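Local coordinates for protein aspartate-semialdehyde dehydrogenase (Thermus thermophilus, PDB 2YV3) that probably catalyses the NADPH-dependent reductive dephosphorylation of L-aspartyl-4-phosphate to L-aspartate-semialdehyde, a step of lysine, methionine and threonine biosynthesis, at residues M162-L165 / L166-H170; Y203-E206 / E207-V211. All coordinates share one frame; numbering follows the deposited sequence.

Contact 1: residues M162-L165 / L166-H170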
# COMPACT_ATOMS: atom_id res chain seq x y z
N MET A 162 -9.24 8.98 13.47
CA MET A 162 -9.22 9.84 12.30
C MET A 162 -8.66 11.19 12.75
O MET A 162 -7.91 11.86 12.03
CB MET A 162 -10.65 10.05 11.77
CG MET A 162 -10.93 9.52 10.37
SD MET A 162 -12.67 9.79 9.83
CE MET A 162 -12.52 11.33 8.93
N GLU A 163 -9.05 11.56 13.96
CA GLU A 163 -8.64 12.81 14.58
C GLU A 163 -7.16 12.75 14.93
O GLU A 163 -6.41 13.70 14.72
CB GLU A 163 -9.45 13.01 15.85
CG GLU A 163 -10.22 14.29 15.93
CD GLU A 163 -10.81 14.49 17.33
OE1 GLU A 163 -11.76 13.77 17.68
OE2 GLU A 163 -10.31 15.37 18.09
N GLU A 164 -6.76 11.61 15.48
CA GLU A 164 -5.39 11.39 15.90
C GLU A 164 -4.44 11.69 14.75
O GLU A 164 -3.42 12.37 14.91
CB GLU A 164 -5.21 9.94 16.34
CG GLU A 164 -4.30 9.78 17.54
CD GLU A 164 -3.25 8.70 17.32
OE1 GLU A 164 -3.63 7.61 16.84
OE2 GLU A 164 -2.05 8.94 17.64
N LEU A 165 -4.79 11.18 13.58
CA LEU A 165 -3.94 11.39 12.43
C LEU A 165 -3.78 12.88 12.09
O LEU A 165 -2.71 13.30 11.63
CB LEU A 165 -4.50 10.58 11.24
CG LEU A 165 -3.67 10.46 9.94
CD1 LEU A 165 -2.21 10.27 10.23
CD2 LEU A 165 -4.20 9.28 9.15
N LEU A 166 -4.81 13.67 12.32
CA LEU A 166 -4.73 15.08 12.02
C LEU A 166 -3.76 15.76 12.97
O LEU A 166 -2.76 16.35 12.56
CB LEU A 166 -6.12 15.74 12.16
CG LEU A 166 -7.28 15.26 11.29
CD1 LEU A 166 -8.55 15.92 11.76
CD2 LEU A 166 -7.01 15.55 9.80
N THR A 167 -4.08 15.65 14.25
CA THR A 167 -3.28 16.23 15.31
C THR A 167 -1.86 15.69 15.30
O THR A 167 -0.92 16.44 15.41
CB THR A 167 -3.94 15.98 16.68
OG1 THR A 167 -3.03 16.29 17.73
CG2 THR A 167 -4.36 14.53 16.81
N GLU A 168 -1.70 14.38 15.15
CA GLU A 168 -0.36 13.81 15.15
C GLU A 168 0.52 14.25 13.99
O GLU A 168 1.66 14.66 14.20
CB GLU A 168 -0.44 12.28 15.19
CG GLU A 168 -0.97 11.73 16.51
CD GLU A 168 -0.32 12.38 17.73
OE1 GLU A 168 -0.88 13.37 18.25
OE2 GLU A 168 0.77 11.90 18.17
N THR A 169 -0.01 14.17 12.77
CA THR A 169 0.77 14.58 11.61
C THR A 169 1.12 16.05 11.82
O THR A 169 2.11 16.54 11.29
CB THR A 169 -0.03 14.41 10.29
OG1 THR A 169 -0.61 13.10 10.23
CG2 THR A 169 0.88 14.60 9.09
N HIS A 170 0.32 16.72 12.63
CA HIS A 170 0.52 18.13 12.91
C HIS A 170 1.72 18.39 13.81
O HIS A 170 2.57 19.24 13.53
CB HIS A 170 -0.73 18.74 13.55
CG HIS A 170 -0.85 20.22 13.33
ND1 HIS A 170 -2.07 20.84 13.10
CD2 HIS A 170 0.09 21.19 13.27
CE1 HIS A 170 -1.86 22.13 12.90
NE2 HIS A 170 -0.57 22.37 13.00

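Contact 2: residues Y203-E206 / E207-V211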
# COMPACT_ATOMS: atom_id res chain seq x y z
N TYR A 203 -1.73 -14.50 9.50
CA TYR A 203 -2.58 -13.38 9.10
C TYR A 203 -3.25 -12.73 10.31
O TYR A 203 -3.17 -13.22 11.44
CB TYR A 203 -3.65 -13.88 8.13
CG TYR A 203 -3.07 -14.33 6.83
CD1 TYR A 203 -2.98 -13.45 5.76
CD2 TYR A 203 -2.49 -15.59 6.69
CE1 TYR A 203 -2.32 -13.81 4.59
CE2 TYR A 203 -1.83 -15.97 5.52
CZ TYR A 203 -1.75 -15.06 4.47
OH TYR A 203 -1.08 -15.38 3.32
N THR A 204 -3.89 -11.59 10.06
CA THR A 204 -4.60 -10.85 11.10
C THR A 204 -6.08 -11.08 10.88
O THR A 204 -6.49 -11.48 9.78
CB THR A 204 -4.29 -9.33 11.03
OG1 THR A 204 -4.94 -8.74 9.90
CG2 THR A 204 -2.77 -9.10 10.93
N ARG A 205 -6.89 -10.83 11.90
CA ARG A 205 -8.33 -11.02 11.77
C ARG A 205 -8.84 -10.23 10.58
O ARG A 205 -9.73 -10.68 9.88
CB ARG A 205 -9.06 -10.58 13.06
CG ARG A 205 -10.58 -10.41 12.91
CD ARG A 205 -11.38 -11.25 13.90
NE ARG A 205 -12.82 -10.93 13.83
CZ ARG A 205 -13.78 -11.59 14.48
NH1 ARG A 205 -13.49 -12.62 15.26
NH2 ARG A 205 -15.05 -11.22 14.33
N GLU A 206 -8.27 -9.06 10.34
CA GLU A 206 -8.68 -8.24 9.21
C GLU A 206 -8.42 -9.00 7.91
O GLU A 206 -9.32 -9.25 7.13
CB GLU A 206 -7.91 -6.92 9.20
CG GLU A 206 -8.47 -5.89 8.26
CD GLU A 206 -9.71 -5.19 8.81
OE1 GLU A 206 -10.27 -5.61 9.86
OE2 GLU A 206 -10.12 -4.20 8.17
N GLU A 207 -7.16 -9.37 7.69
CA GLU A 207 -6.78 -10.12 6.50
C GLU A 207 -7.71 -11.31 6.30
O GLU A 207 -8.29 -11.48 5.22
CB GLU A 207 -5.34 -10.63 6.64
CG GLU A 207 -4.32 -9.51 6.63
CD GLU A 207 -2.92 -9.96 6.98
OE1 GLU A 207 -2.69 -10.42 8.11
OE2 GLU A 207 -2.03 -9.85 6.11
N MET A 208 -7.86 -12.12 7.36
CA MET A 208 -8.69 -13.32 7.33
C MET A 208 -10.14 -13.14 6.92
O MET A 208 -10.79 -14.09 6.44
CB MET A 208 -8.61 -14.03 8.68
CG MET A 208 -7.37 -14.88 8.80
SD MET A 208 -7.05 -15.64 7.18
CE MET A 208 -8.33 -16.86 7.09
N LYS A 209 -10.65 -11.93 7.09
CA LYS A 209 -12.01 -11.59 6.74
C LYS A 209 -12.15 -11.51 5.23
O LYS A 209 -13.15 -11.98 4.68
CB LYS A 209 -12.37 -10.26 7.41
CG LYS A 209 -12.41 -10.40 8.92
CD LYS A 209 -12.19 -9.09 9.66
CE LYS A 209 -13.37 -8.13 9.56
NZ LYS A 209 -13.18 -6.93 10.42
N VAL A 210 -11.15 -10.94 4.55
CA VAL A 210 -11.19 -10.83 3.09
C VAL A 210 -11.54 -12.19 2.51
O VAL A 210 -12.06 -12.27 1.41
CB VAL A 210 -9.82 -10.36 2.49
CG1 VAL A 210 -9.89 -10.32 0.96
CG2 VAL A 210 -9.45 -8.98 3.05
N VAL A 211 -11.26 -13.24 3.27
CA VAL A 211 -11.53 -14.62 2.85
C VAL A 211 -12.87 -15.19 3.35
O VAL A 211 -13.76 -15.48 2.55
CB VAL A 211 -10.42 -15.57 3.31
CG1 VAL A 211 -10.50 -16.87 2.52
CG2 VAL A 211 -9.07 -14.91 3.16

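Contact 1: residues M162-L165 / L166-H170
L166 lies one turn beyond M162 on the helix 159-173, its CG 3.5 Å from M162 O; L166 also packs on L173 of the second subunit. T167 N continues the regular helix pattern, bonding E163 O at 3.1 Å, while the methyl CG2 of T167 rests against the carbonyls of E163 and E164. E168 donates its backbone N to E164 O (2.7 Å); its CG, anti to the carbonyl carbon (chi1 -68°), lies beside E164 OE2, and a bend at chi2 then turns the carboxylate. The two carboxylates are turned 31° from each other, OE2 to OE2 4.1 Å. T169 grips L165 O twice: its backbone N comes from above the carbonyl plane at 3.1 Å, and its OG1 donates within that plane. T169 OG1 also lies 3.3 Å from L165 CD1, the two side chains running alongside each other; T169 also packs on T169 of the second subunit. A182 N binds E164 OE1 and K179 N binds E168 OE2, both from the chain beyond the helix, and R171 on the same helix makes a salt bridge to E168 OE1. These donors and the arginine would probably let both buried glutamates stay ionised despite their closeness.

Contact 2: residues Y203-E206 / E207-V211
The Y203 ring has E207 CB at its edge, in the ring plane, and the E207 carboxylate beside it at an oblique position, the two planes 51° apart with CD1 of Y203 3.7 Å from E207 CD. The sulfur of M208 also approaches obliquely, SD 5.0 Å from the centre of the Y203 ring, a Met-aromatic contact, and R294 of the second subunit adds a cation-pi contact. The ring thus flanks the first turn of helix 205-219, which opens with a capping box. T204 is the N-cap: its OG1, placed between the backbone N and the carbonyl carbon (chi1 73°), accepts from E207 N at 3.2 Å. E207 completes the box by reaching back so that OE1, on its anti side and close to the carboxylate plane, receives T204 N at 2.6 Å. The same OE1 forms a salt bridge with R292 of the second subunit, its strongest partner, so the cap is also part of the dimer interface. An alanine in place of E207 would probably leave T204 N without its acceptor and R292 of the second subunit without this carboxylate partner. M208 N then points almost straight at T204 O (2.9 Å). On another side of the turn, E206 touches Q152, a predicted substrate-binding residue, and C125, the predicted nucleophile, while K209 stands close to R96, predicted to bind phosphate. E206 bends at its second torsion to swing its carboxylate toward K209, whose long chain crosses it obliquely. The resulting salt bridge is not in plane: K209 NZ meets E206 OE1 at 3.2 Å from above the carboxylate, 42° out of it.

Contacts 1 and 2 sit on successive helices of the dimerisation domain, 159-173 and 205-219, with centres 26 Å apart and nearest atoms about 14 Å apart, so they do not touch. Each is local to its helix, and each meets the second subunit. They flank different parts of the likely active site. At contact 1 the side chain of M162 comes about 4 Å from that of S155, predicted to bind NADP(+), whereas contact 2 reaches the predicted substrate and phosphate residues Q152 and R96, about 3 Å from E206 and K209 respectively, between side chains. The predicted cofactor and phosphate sites would thus both be bordered by helices that also meet the second subunit.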